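Local coordinates for HcgC (PDB 5O4J), which catalyses the S-adenosylmethionine-dependent C-methylation of a pyridinol, probably a step in building the iron-guanylylpyridinol cofactor of [Fe]-hydrogenase, at residues K34-G39 and S255-F260; E27-A32 and L163-S168; E191-E194 and Y200-P203. All blocks are in the same frame, centred on the assembly; numbering follows the deposited sequence. Where two conformers were deposited one is given.

Contact 1. Residues K34-G39 and S255-F260; sequences KYFLEG and SFVKEF. With SO4 (sulfate ion), chain P.
One face of the Phe36 ring is covered by Val257, whose CG1 stands over the ring centre, 3.6 Å from the centroid and 14° off the normal. This is a CH-pi contact, closest at Phe36 CD1, which lies 3.5 Å from Val257 CG1. At the ring edge, in the plane, Glu259 CB meets Phe36 CE1 at 4.0 Å, and the Glu259 carboxylate is turned almost perpendicular to the ring. Phe36 leaves the helix with CG anti to the backbone N (chi1 -178°), which carries the ring across to the strand. No hydrogen bond links the two segments; the join is apolar at its centre. Lys159 adds a cation-pi contact to Phe36, which also packs on Val130 and Ile132. Lys258 points away from the helix; its NZ forms a salt bridge with Asp151 of the second subunit and donates at 2.8 Å to O1 of a sulfate, probably a crystallisation ion, that Lys258 and Lys164 of the second subunit also bind. Helix 18-37 thus packs by its C-terminal end against strand 253-259, which runs antiparallel to its neighbour at one edge of the chain's mixed sheet, an alpha/beta layering consistent with the Rossmann-like fold of the family.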
ATOM      1  N   LYS A  34     -23.270  25.221   2.589  1.00 22.93           N
ATOM      2  CA  LYS A  34     -23.649  26.308   3.483  1.00 23.07           C
ATOM      3  C   LYS A  34     -22.670  27.468   3.379  1.00 23.27           C
ATOM      4  O   LYS A  34     -23.074  28.629   3.250  1.00 23.17           O
ATOM      5  CB  LYS A  34     -23.711  25.804   4.922  1.00 23.37           C
ATOM      6  CG  LYS A  34     -24.112  26.856   5.948  1.00 25.20           C
ATOM      7  CD  LYS A  34     -24.032  26.297   7.362  1.00 31.36           C
ATOM      8  CE  LYS A  34     -24.403  27.346   8.398  1.00 42.49           C
ATOM      9  NZ  LYS A  34     -24.239  26.819   9.784  1.00 51.26           N
ATOM     10  N   TYR A  35     -21.370  27.162   3.456  1.00 19.41           N
ATOM     11  CA  TYR A  35     -20.351  28.202   3.418  1.00 20.26           C
ATOM     12  C   TYR A  35     -20.373  28.938   2.089  1.00 23.82           C
ATOM     13  O   TYR A  35     -20.222  30.167   2.042  1.00 24.94           O
ATOM     14  CB  TYR A  35     -18.981  27.573   3.670  1.00 22.60           C
ATOM     15  CG  TYR A  35     -17.837  28.527   3.484  1.00 34.45           C
ATOM     16  CD1 TYR A  35     -17.596  29.527   4.407  1.00 46.78           C
ATOM     17  CD2 TYR A  35     -16.999  28.431   2.382  1.00 40.39           C
ATOM     18  CE1 TYR A  35     -16.554  30.410   4.241  1.00 54.92           C
ATOM     19  CE2 TYR A  35     -15.947  29.315   2.207  1.00 49.39           C
ATOM     20  CZ  TYR A  35     -15.730  30.301   3.143  1.00 57.35           C
ATOM     21  OH  TYR A  35     -14.685  31.182   2.978  1.00 61.22           O
ATOM     22  N   PHE A  36     -20.550  28.195   0.995  1.00 22.00           N
ATOM     23  CA  PHE A  36     -20.618  28.814  -0.321  1.00 21.80           C
ATOM     24  C   PHE A  36     -21.797  29.778  -0.426  1.00 23.49           C
ATOM     25  O   PHE A  36     -21.682  30.843  -1.048  1.00 24.21           O
ATOM     26  CB  PHE A  36     -20.714  27.722  -1.378  1.00 22.83           C
ATOM     27  CG  PHE A  36     -20.733  28.238  -2.786  1.00 21.33           C
ATOM     28  CD1 PHE A  36     -19.591  28.766  -3.359  1.00 22.03           C
ATOM     29  CD2 PHE A  36     -21.886  28.174  -3.540  1.00 23.28           C
ATOM     30  CE1 PHE A  36     -19.605  29.234  -4.676  1.00 24.66           C
ATOM     31  CE2 PHE A  36     -21.901  28.631  -4.850  1.00 23.44           C
ATOM     32  CZ  PHE A  36     -20.757  29.166  -5.412  1.00 23.50           C
ATOM     33  N   LEU A  37     -22.933  29.431   0.188  1.00 21.10           N
ATOM     34  CA  LEU A  37     -24.148  30.230   0.052  1.00 21.72           C
ATOM     35  C   LEU A  37     -24.130  31.504   0.893  1.00 22.34           C
ATOM     36  O   LEU A  37     -24.975  32.379   0.680  1.00 22.16           O
ATOM     37  CB  LEU A  37     -25.374  29.379   0.393  1.00 23.22           C
ATOM     38  CG  LEU A  37     -25.670  28.244  -0.596  1.00 21.46           C
ATOM     39  CD1 LEU A  37     -26.889  27.455  -0.175  1.00 21.45           C
ATOM     40  CD2 LEU A  37     -25.863  28.783  -2.010  1.00 24.67           C
ATOM     41  N   GLU A  38     -23.217  31.623   1.844  1.00 23.47           N
ATOM     42  CA  GLU A  38     -22.981  32.888   2.546  1.00 22.93           C
ATOM     43  C   GLU A  38     -24.251  33.453   3.177  1.00 24.30           C
ATOM     44  O   GLU A  38     -24.444  34.672   3.257  1.00 27.91           O
ATOM     45  CB  GLU A  38     -22.363  33.903   1.587  1.00 25.80           C
ATOM     46  CG  GLU A  38     -21.016  33.457   1.048  1.00 34.42           C
ATOM     47  CD  GLU A  38     -20.459  34.390  -0.014  1.00 39.04           C
ATOM     48  OE1 GLU A  38     -19.282  34.217  -0.388  1.00 41.37           O
ATOM     49  OE2 GLU A  38     -21.206  35.264  -0.504  1.00 40.48           O
ATOM     50  N   GLY A  39     -25.104  32.562   3.682  1.00 25.38           N
ATOM     51  CA  GLY A  39     -26.301  32.985   4.382  1.00 26.59           C
ATOM     52  C   GLY A  39     -27.397  33.537   3.505  1.00 25.56           C
ATOM     53  O   GLY A  39     -28.382  34.064   4.029  1.00 27.53           O
ATOM     54  N   SER A 255     -14.398  18.608   1.887  1.00 18.91           N
ATOM     55  CA  SER A 255     -15.413  19.000   0.914  1.00 18.24           C
ATOM     56  C   SER A 255     -15.474  20.516   0.807  1.00 19.75           C
ATOM     57  O   SER A 255     -15.410  21.223   1.818  1.00 21.07           O
ATOM     58  CB  SER A 255     -16.794  18.469   1.301  1.00 18.69           C
ATOM     59  OG  SER A 255     -17.697  18.637   0.228  1.00 20.28           O
ATOM     60  N   PHE A 256     -15.579  21.022  -0.417  1.00 19.43           N
ATOM     61  CA  PHE A 256     -15.628  22.468  -0.604  1.00 21.93           C
ATOM     62  C   PHE A 256     -16.261  22.773  -1.949  1.00 21.57           C
ATOM     63  O   PHE A 256     -16.190  21.966  -2.881  1.00 23.12           O
ATOM     64  CB  PHE A 256     -14.234  23.102  -0.507  1.00 24.56           C
ATOM     65  CG  PHE A 256     -13.201  22.445  -1.380  1.00 26.03           C
ATOM     66  CD1 PHE A 256     -12.493  21.335  -0.920  1.00 30.97           C
ATOM     67  CD2 PHE A 256     -12.928  22.935  -2.646  1.00 27.91           C
ATOM     68  CE1 PHE A 256     -11.535  20.727  -1.722  1.00 31.01           C
ATOM     69  CE2 PHE A 256     -11.981  22.330  -3.452  1.00 27.35           C
ATOM     70  CZ  PHE A 256     -11.278  21.231  -2.983  1.00 27.84           C
ATOM     71  N   VAL A 257     -16.895  23.938  -2.040  1.00 19.71           N
ATOM     72  CA  VAL A 257     -17.439  24.413  -3.300  1.00 20.39           C
ATOM     73  C   VAL A 257     -16.453  25.404  -3.895  1.00 25.20           C
ATOM     74  O   VAL A 257     -16.099  26.410  -3.264  1.00 26.25           O
ATOM     75  CB  VAL A 257     -18.826  25.050  -3.135  1.00 20.33           C
ATOM     76  CG1 VAL A 257     -19.366  25.430  -4.527  1.00 21.65           C
ATOM     77  CG2 VAL A 257     -19.780  24.097  -2.429  1.00 20.94           C
ATOM     78  N   LYS A 258     -16.007  25.114  -5.105  1.00 23.33           N
ATOM     79  CA  LYS A 258     -15.158  26.028  -5.852  1.00 23.77           C
ATOM     80  C   LYS A 258     -16.047  26.888  -6.739  1.00 23.39           C
ATOM     81  O   LYS A 258     -16.803  26.368  -7.566  1.00 23.16           O
ATOM     82  CB  LYS A 258     -14.132  25.275  -6.689  1.00 28.42           C
ATOM     83  CG  LYS A 258     -13.178  26.205  -7.426  1.00 32.88           C
ATOM     84  CD  LYS A 258     -12.258  25.465  -8.357  1.00 35.20           C
ATOM     85  CE  LYS A 258     -11.455  26.461  -9.180  1.00 41.70           C
ATOM     86  NZ  LYS A 258     -10.608  25.793 -10.200  1.00 42.23           N
ATOM     87  N   GLU A 259     -15.948  28.198  -6.584  1.00 23.18           N
ATOM     88  CA  GLU A 259     -16.734  29.073  -7.433  1.00 27.89           C
ATOM     89  C   GLU A 259     -16.257  28.951  -8.868  1.00 30.54           C
ATOM     90  O   GLU A 259     -15.055  28.918  -9.146  1.00 29.39           O
ATOM     91  CB  GLU A 259     -16.646  30.522  -6.964  1.00 40.21           C
ATOM     92  CG  GLU A 259     -17.579  31.433  -7.758  1.00 57.65           C
ATOM     93  CD  GLU A 259     -17.873  32.746  -7.059  1.00 68.84           C
ATOM     94  OE1 GLU A 259     -18.246  33.713  -7.755  1.00 71.18           O
ATOM     95  OE2 GLU A 259     -17.741  32.810  -5.817  1.00 71.47           O
ATOM     96  N   PHE A 260     -17.216  28.852  -9.777  1.00 29.92           N
ATOM     97  CA  PHE A 260     -16.961  28.807 -11.209  1.00 38.04           C
ATOM     98  C   PHE A 260     -17.177  30.226 -11.719  1.00 36.29           C
ATOM     99  O   PHE A 260     -18.314  30.701 -11.770  1.00 34.82           O
ATOM    100  CB  PHE A 260     -17.912  27.814 -11.877  1.00 46.12           C
ATOM    101  CG  PHE A 260     -17.687  27.633 -13.347  1.00 59.88           C
ATOM    102  CD1 PHE A 260     -16.695  26.785 -13.810  1.00 66.70           C
ATOM    103  CD2 PHE A 260     -18.470  28.310 -14.270  1.00 63.19           C
ATOM    104  CE1 PHE A 260     -16.492  26.612 -15.168  1.00 68.50           C
ATOM    105  CE2 PHE A 260     -18.269  28.143 -15.627  1.00 63.89           C
ATOM    106  CZ  PHE A 260     -17.279  27.295 -16.077  1.00 66.29           C
TER
HETATM  107  S   SO4 P 303     -10.937  22.628 -11.801  1.00 56.11           S
HETATM  108  O1  SO4 P 303     -11.872  23.482 -11.041  1.00 59.90           O
HETATM  109  O2  SO4 P 303     -10.750  23.205 -13.147  1.00 57.63           O
HETATM  110  O3  SO4 P 303      -9.640  22.579 -11.089  1.00 55.65           O
HETATM  111  O4  SO4 P 303     -11.497  21.263 -11.926  1.00 57.48           O

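Contact 2. Residues E27-A32 and L163-S168; sequences EKKANA and LKTYRS. With SO4 (sulfate ion), chain P.
Lys29 and Thr165 meet with their side chains at about a right angle, the lysine's aliphatic chain passing the threonine hydroxyl. Lys29 CE is the nearest point, 3.6 Å from Thr165 OG1, and CG of the same lysine follows at 3.8 Å from that oxygen. With CG anti to the carbonyl carbon (chi1 -65°) and every later torsion extended, Lys29 runs straight past the strand and puts its ammonium group beyond Thr165. There NZ forms a salt bridge with Glu134 and hydrogen bonds with Ser175 O and Thr177 OG1, so a buried charge is gripped by three protein partners. The Thr165 hydroxyl, for its part, is hydrogen-bonded to Ser255 OG on the adjoining strand.

Almost one turn further on, Ala32 points its methyl at the strand and touches Leu163 CD1 at 3.8 Å, in van der Waals contact. Leu163 reaches toward the helix with CG anti to its backbone N (chi1 173°); CD1 lies against Ala32 CB and also reaches Lys29 O, while CD2 comes to 4.3 Å from Lys29 CB. Between Leu163 and Thr165, Lys164 points to the other side of the sheet, where its NZ makes a salt bridge with Asp135 and donates to sulfate O4 at 3.3 Å.

Helix and strand axes are 9.4 Å apart at their closest, with their directions 144° apart, and no hydrogen bond joins them directly. Lys29 also touches the bound S-adenosylhomocysteine, and Ser53 of the same binding site lies beside it. Helix-on-sheet packing of this kind, with a pocket residue drawn from the covering helix, is consistent with the S-adenosylhomocysteine site of a Rossmann-like methyltransferase.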
ATOM      1  N   GLU A  27     -22.401  15.454   6.101  1.00 17.91           N
ATOM      2  CA  GLU A  27     -22.358  16.721   6.829  1.00 19.47           C
ATOM      3  C   GLU A  27     -21.289  17.647   6.261  1.00 19.55           C
ATOM      4  O   GLU A  27     -21.520  18.854   6.092  1.00 19.64           O
ATOM      5  CB  GLU A  27     -22.116  16.458   8.318  1.00 20.27           C
ATOM      6  CG  GLU A  27     -22.049  17.726   9.170  1.00 30.24           C
ATOM      7  CD  GLU A  27     -21.801  17.441  10.644  1.00 43.90           C
ATOM      8  OE1 GLU A  27     -22.454  18.091  11.485  1.00 43.85           O
ATOM      9  OE2 GLU A  27     -20.961  16.569  10.962  1.00 45.36           O
ATOM     10  N   LYS A  28     -20.115  17.103   5.930  1.00 18.37           N
ATOM     11  CA  LYS A  28     -19.084  17.938   5.317  1.00 19.93           C
ATOM     12  C   LYS A  28     -19.550  18.531   3.991  1.00 18.95           C
ATOM     13  O   LYS A  28     -19.298  19.711   3.710  1.00 19.01           O
ATOM     14  CB  LYS A  28     -17.795  17.143   5.118  1.00 20.43           C
ATOM     15  CG  LYS A  28     -17.001  16.977   6.394  1.00 22.04           C
ATOM     16  CD  LYS A  28     -15.891  15.965   6.251  1.00 23.31           C
ATOM     17  CE  LYS A  28     -15.023  15.989   7.519  1.00 25.44           C
ATOM     18  NZ  LYS A  28     -13.862  15.078   7.474  1.00 33.77           N
ATOM     19  N   LYS A  29     -20.253  17.750   3.175  1.00 18.54           N
ATOM     20  CA  LYS A  29     -20.776  18.284   1.920  1.00 17.64           C
ATOM     21  C   LYS A  29     -21.818  19.370   2.179  1.00 17.61           C
ATOM     22  O   LYS A  29     -21.808  20.426   1.528  1.00 19.97           O
ATOM     23  CB  LYS A  29     -21.371  17.150   1.073  1.00 16.22           C
ATOM     24  CG  LYS A  29     -20.342  16.123   0.608  1.00 14.97           C
ATOM     25  CD  LYS A  29     -20.938  15.111  -0.353  1.00 15.11           C
ATOM     26  CE  LYS A  29     -19.856  14.172  -0.870  1.00 15.91           C
ATOM     27  NZ  LYS A  29     -20.372  13.238  -1.918  1.00 17.77           N
ATOM     28  N   ALA A  30     -22.719  19.138   3.134  1.00 17.39           N
ATOM     29  CA  ALA A  30     -23.734  20.138   3.447  1.00 18.66           C
ATOM     30  C   ALA A  30     -23.097  21.421   3.957  1.00 21.14           C
ATOM     31  O   ALA A  30     -23.534  22.524   3.606  1.00 20.97           O
ATOM     32  CB  ALA A  30     -24.727  19.578   4.464  1.00 18.76           C
ATOM     33  N   ASN A  31     -22.078  21.299   4.813  1.00 19.36           N
ATOM     34  CA  ASN A  31     -21.415  22.483   5.336  1.00 20.02           C
ATOM     35  C   ASN A  31     -20.640  23.225   4.249  1.00 20.44           C
ATOM     36  O   ASN A  31     -20.562  24.459   4.282  1.00 21.85           O
ATOM     37  CB  ASN A  31     -20.510  22.098   6.502  1.00 22.08           C
ATOM     38  CG  ASN A  31     -21.295  21.880   7.782  1.00 34.29           C
ATOM     39  OD1 ASN A  31     -22.387  22.436   7.952  1.00 36.82           O
ATOM     40  ND2 ASN A  31     -20.755  21.068   8.680  1.00 36.47           N
ATOM     41  N   ALA A  32     -20.062  22.504   3.285  1.00 19.21           N
ATOM     42  CA  ALA A  32     -19.416  23.161   2.151  1.00 21.18           C
ATOM     43  C   ALA A  32     -20.413  24.011   1.369  1.00 19.17           C
ATOM     44  O   ALA A  32     -20.109  25.146   0.970  1.00 17.86           O
ATOM     45  CB  ALA A  32     -18.781  22.114   1.233  1.00 19.79           C
ATOM     46  N   LEU A 163     -19.174  21.500  -6.328  1.00 17.38           N
ATOM     47  CA  LEU A 163     -18.913  20.865  -5.043  1.00 16.88           C
ATOM     48  C   LEU A 163     -17.920  19.727  -5.234  1.00 17.58           C
ATOM     49  O   LEU A 163     -18.204  18.763  -5.953  1.00 18.90           O
ATOM     50  CB  LEU A 163     -20.219  20.350  -4.439  1.00 16.46           C
ATOM     51  CG  LEU A 163     -20.085  19.517  -3.167  1.00 19.61           C
ATOM     52  CD1 LEU A 163     -19.544  20.335  -2.012  1.00 20.47           C
ATOM     53  CD2 LEU A 163     -21.430  18.903  -2.833  1.00 21.93           C
ATOM     54  N   LYS A 164     -16.762  19.842  -4.601  1.00 17.26           N
ATOM     55  CA  LYS A 164     -15.700  18.856  -4.724  1.00 16.45           C
ATOM     56  C   LYS A 164     -15.438  18.221  -3.365  1.00 17.51           C
ATOM     57  O   LYS A 164     -15.515  18.891  -2.330  1.00 17.18           O
ATOM     58  CB  LYS A 164     -14.416  19.494  -5.265  1.00 18.25           C
ATOM     59  CG  LYS A 164     -14.586  20.196  -6.621  1.00 25.22           C
ATOM     60  CD  LYS A 164     -13.296  20.916  -7.026  1.00 32.05           C
ATOM     61  CE  LYS A 164     -13.403  21.539  -8.419  1.00 41.95           C
ATOM     62  NZ  LYS A 164     -13.583  20.538  -9.518  1.00 45.71           N
ATOM     63  N   THR A 165     -15.122  16.930  -3.368  1.00 18.73           N
ATOM     64  CA  THR A 165     -14.837  16.224  -2.128  1.00 17.08           C
ATOM     65  C   THR A 165     -13.721  15.224  -2.378  1.00 16.44           C
ATOM     66  O   THR A 165     -13.852  14.339  -3.232  1.00 17.77           O
ATOM     67  CB  THR A 165     -16.085  15.522  -1.578  1.00 15.61           C
ATOM     68  OG1 THR A 165     -17.186  16.441  -1.511  1.00 16.57           O
ATOM     69  CG2 THR A 165     -15.811  14.996  -0.184  1.00 14.44           C
ATOM     70  N   TYR A 166     -12.640  15.356  -1.610  1.00 16.19           N
ATOM     71  CA  TYR A 166     -11.474  14.496  -1.730  1.00 16.11           C
ATOM     72  C   TYR A 166     -11.041  14.034  -0.347  1.00 17.14           C
ATOM     73  O   TYR A 166     -11.472  14.565   0.684  1.00 19.02           O
ATOM     74  CB  TYR A 166     -10.294  15.212  -2.393  1.00 17.35           C
ATOM     75  CG  TYR A 166     -10.637  15.922  -3.675  1.00 17.14           C
ATOM     76  CD1 TYR A 166     -10.984  15.213  -4.814  1.00 19.39           C
ATOM     77  CD2 TYR A 166     -10.593  17.311  -3.752  1.00 19.34           C
ATOM     78  CE1 TYR A 166     -11.293  15.873  -5.995  1.00 21.68           C
ATOM     79  CE2 TYR A 166     -10.896  17.973  -4.926  1.00 21.46           C
ATOM     80  CZ  TYR A 166     -11.244  17.260  -6.036  1.00 22.04           C
ATOM     81  OH  TYR A 166     -11.540  17.940  -7.203  1.00 21.57           O
ATOM     82  N   ARG A 167     -10.146  13.059  -0.336  1.00 17.05           N
ATOM     83  CA  ARG A 167      -9.486  12.634   0.890  1.00 16.92           C
ATOM     84  C   ARG A 167      -8.057  13.174   0.892  1.00 16.92           C
ATOM     85  O   ARG A 167      -7.283  12.925  -0.041  1.00 16.88           O
ATOM     86  CB  ARG A 167      -9.499  11.109   1.011  1.00 17.14           C
ATOM     87  CG  ARG A 167     -10.908  10.528   1.034  1.00 17.14           C
ATOM     88  CD  ARG A 167     -10.918   9.082   1.537  1.00 18.66           C
ATOM     89  NE  ARG A 167     -10.200   8.208   0.622  1.00 17.18           N
ATOM     90  CZ  ARG A 167      -9.380   7.226   0.977  1.00 17.30           C
ATOM     91  NH1 ARG A 167      -8.798   6.492   0.045  1.00 19.79           N
ATOM     92  NH2 ARG A 167      -9.131   6.976   2.251  1.00 16.33           N
ATOM     93  N   SER A 168      -7.710  13.940   1.926  1.00 15.73           N
ATOM     94  CA  SER A 168      -6.351  14.441   2.043  0.58 18.16           C
ATOM     95  C   SER A 168      -5.374  13.275   2.142  1.00 18.36           C
ATOM     96  O   SER A 168      -5.560  12.363   2.947  1.00 20.95           O
ATOM     97  CB  SER A 168      -6.234  15.345   3.271  0.58 22.52           C
ATOM     98  OG  SER A 168      -6.312  14.584   4.463  0.58 25.39           O
TER
HETATM   99  S   SO4 P 303     -10.937  22.628 -11.801  1.00 56.11           S
HETATM  100  O1  SO4 P 303     -11.872  23.482 -11.041  1.00 59.90           O
HETATM  101  O2  SO4 P 303     -10.750  23.205 -13.147  1.00 57.63           O
HETATM  102  O3  SO4 P 303      -9.640  22.579 -11.089  1.00 55.65           O
HETATM  103  O4  SO4 P 303     -11.497  21.263 -11.926  1.00 57.48           O

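Contact 3. Residues E191-E194 and Y200-P203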
ATOM      1  N   GLU A 191      -4.478  -0.444   7.879  1.00 20.39           N
ATOM      2  CA  GLU A 191      -3.669   0.014   9.006  1.00 20.86           C
ATOM      3  C   GLU A 191      -3.973  -0.773  10.277  1.00 20.55           C
ATOM      4  O   GLU A 191      -3.058  -1.096  11.045  1.00 21.97           O
ATOM      5  CB  GLU A 191      -3.897   1.508   9.255  1.00 24.48           C
ATOM      6  CG  GLU A 191      -2.971   2.061  10.316  1.00 27.46           C
ATOM      7  CD  GLU A 191      -3.118   3.559  10.557  1.00 32.19           C
ATOM      8  OE1 GLU A 191      -3.787   4.265   9.765  1.00 29.26           O
ATOM      9  OE2 GLU A 191      -2.538   4.022  11.556  1.00 32.00           O
ATOM     10  N   ILE A 192      -5.252  -1.071  10.530  1.00 17.41           N
ATOM     11  CA  ILE A 192      -5.630  -1.842  11.712  1.00 16.91           C
ATOM     12  C   ILE A 192      -4.977  -3.215  11.685  1.00 18.53           C
ATOM     13  O   ILE A 192      -4.539  -3.733  12.721  1.00 18.58           O
ATOM     14  CB  ILE A 192      -7.164  -1.938  11.803  1.00 16.92           C
ATOM     15  CG1 ILE A 192      -7.743  -0.589  12.222  1.00 19.65           C
ATOM     16  CG2 ILE A 192      -7.614  -3.055  12.750  1.00 18.67           C
ATOM     17  CD1 ILE A 192      -9.191  -0.391  11.835  1.00 19.31           C
ATOM     18  N   ASN A 193      -4.912  -3.836  10.504  1.00 20.35           N
ATOM     19  CA  ASN A 193      -4.343  -5.176  10.432  1.00 21.50           C
ATOM     20  C   ASN A 193      -2.902  -5.199  10.918  1.00 24.27           C
ATOM     21  O   ASN A 193      -2.436  -6.228  11.413  1.00 23.72           O
ATOM     22  CB  ASN A 193      -4.420  -5.718   9.015  1.00 21.54           C
ATOM     23  CG  ASN A 193      -4.446  -7.218   8.997  1.00 19.32           C
ATOM     24  OD1 ASN A 193      -5.381  -7.835   9.496  1.00 18.97           O
ATOM     25  ND2 ASN A 193      -3.408  -7.819   8.441  1.00 20.22           N
ATOM     26  N   GLU A 194      -2.192  -4.075  10.788  1.00 23.36           N
ATOM     27  CA  GLU A 194      -0.801  -3.983  11.204  1.00 23.55           C
ATOM     28  C   GLU A 194      -0.632  -3.718  12.694  1.00 22.28           C
ATOM     29  O   GLU A 194       0.503  -3.736  13.180  1.00 24.42           O
ATOM     30  CB  GLU A 194      -0.095  -2.906  10.373  1.00 25.38           C
ATOM     31  CG  GLU A 194       0.025  -3.324   8.921  1.00 26.63           C
ATOM     32  CD  GLU A 194       0.837  -2.372   8.058  1.00 32.82           C
ATOM     33  OE1 GLU A 194       1.151  -1.246   8.500  1.00 33.72           O
ATOM     34  OE2 GLU A 194       1.152  -2.763   6.920  1.00 33.12           O
ATOM     35  N   TYR A 200      -6.729 -10.930  11.836  1.00 17.63           N
ATOM     36  CA  TYR A 200      -7.296 -10.461  10.577  1.00 18.33           C
ATOM     37  C   TYR A 200      -8.324  -9.390  10.888  1.00 19.83           C
ATOM     38  O   TYR A 200      -8.767  -9.244  12.030  1.00 21.49           O
ATOM     39  CB  TYR A 200      -7.899 -11.611   9.756  1.00 20.33           C
ATOM     40  CG  TYR A 200      -9.115 -12.308  10.355  1.00 19.63           C
ATOM     41  CD1 TYR A 200     -10.396 -11.791  10.184  1.00 19.42           C
ATOM     42  CD2 TYR A 200      -8.981 -13.488  11.058  1.00 20.40           C
ATOM     43  CE1 TYR A 200     -11.512 -12.428  10.719  1.00 20.69           C
ATOM     44  CE2 TYR A 200     -10.091 -14.135  11.602  1.00 22.09           C
ATOM     45  CZ  TYR A 200     -11.348 -13.600  11.422  1.00 21.49           C
ATOM     46  OH  TYR A 200     -12.448 -14.234  11.939  1.00 21.46           O
ATOM     47  N   THR A 201      -8.676  -8.629   9.849  1.00 16.89           N
ATOM     48  CA  THR A 201      -9.477  -7.415   9.965  1.00 19.02           C
ATOM     49  C   THR A 201     -10.564  -7.440   8.902  1.00 19.12           C
ATOM     50  O   THR A 201     -10.262  -7.502   7.704  1.00 22.50           O
ATOM     51  CB  THR A 201      -8.607  -6.163   9.809  1.00 19.05           C
ATOM     52  OG1 THR A 201      -7.531  -6.193  10.752  1.00 21.94           O
ATOM     53  CG2 THR A 201      -9.428  -4.891  10.038  1.00 18.84           C
ATOM     54  N   ILE A 202     -11.816  -7.373   9.337  1.00 18.21           N
ATOM     55  CA  ILE A 202     -12.974  -7.516   8.459  1.00 18.91           C
ATOM     56  C   ILE A 202     -13.567  -6.136   8.204  1.00 17.41           C
ATOM     57  O   ILE A 202     -14.068  -5.511   9.152  1.00 20.23           O
ATOM     58  CB  ILE A 202     -14.039  -8.439   9.067  1.00 21.30           C
ATOM     59  CG1 ILE A 202     -13.503  -9.860   9.237  1.00 22.96           C
ATOM     60  CG2 ILE A 202     -15.326  -8.395   8.248  1.00 20.14           C
ATOM     61  CD1 ILE A 202     -13.248 -10.601   7.940  1.00 24.66           C
ATOM     62  N   PRO A 203     -13.618  -5.669   6.956  1.00 17.69           N
ATOM     63  CA  PRO A 203     -14.502  -4.545   6.629  1.00 20.23           C
ATOM     64  C   PRO A 203     -15.914  -5.071   6.443  1.00 19.67           C
ATOM     65  O   PRO A 203     -16.144  -5.984   5.647  1.00 19.62           O
ATOM     66  CB  PRO A 203     -13.925  -4.008   5.322  1.00 17.80           C
ATOM     67  CG  PRO A 203     -13.318  -5.223   4.657  1.00 17.71           C
ATOM     68  CD  PRO A 203     -12.953  -6.205   5.754  1.00 18.38           C
TER
HETATM   69  O   HOH W   1      -6.729  -9.102   7.585  1.00 19.62           O
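Thr201 OG1 donates a hydrogen bond of 3.0 Å to Asn193 OD1, arriving in the carbonyl plane on a lone pair with a C=O...O angle of 116°. The same amide oxygen accepts a second bond from a water, 2.7 Å from OD1, and that water in turn accepts from Thr201 N at 3.0 Å. One carbonyl is therefore tied to the threonine twice, directly and through the water. Beside this polar pair, Ile192 CG2 packs on the threonine methyl, Thr201 CG2, at 3.7 Å. The threonine's two branches are split by chi1 -55°, which sets OG1 toward the asparagine and leaves CG2 anti to the backbone N, against the isoleucine. These residues join the C-terminal end of helix 177-193 to strand 198-203, within this chain an outermost strand of a four-stranded antiparallel sheet. The strand carries Tyr200, whose side chain lies about 4 Å from the bound pyridinol, although the helix-strand contact itself is away from the annotated sites. Replacing Thr201 with a valine would probably leave Asn193 OD1 without its direct donor and the amide freer to turn. Behind the first shell, Ile192 is backed by Val232 and Ile230 of the adjacent strand and by Leu242 and Ile245 of helix 239-251. Tyr200 points away from the helix and hydrogen-bonds through OH to Glu209 of the third subunit, while Lys173 of that subunit bonds to Asn193 O.

Overall arrangement
Near the N terminus, helix 18-37 supplies first 27-32 and then 34-39. Contact 2 closes when the chain reaches strand 159-167. The chain then runs on through helix 177-193 into strand 198-203, where contact 3 closes a short helix-to-strand connection of its own, after contact 2 and nested inside the long loop that contact 1 closes at 255-260. Contacts 1 and 2 cross along the chain. They are joined directly, since strands 159-167 and 253-259 are neighbours in the seven-stranded mixed sheet, and both reach the same sulfate beside the second subunit. Contact 3 belongs to the separate four-stranded sheet, its centre about 26 Å from that of contact 2.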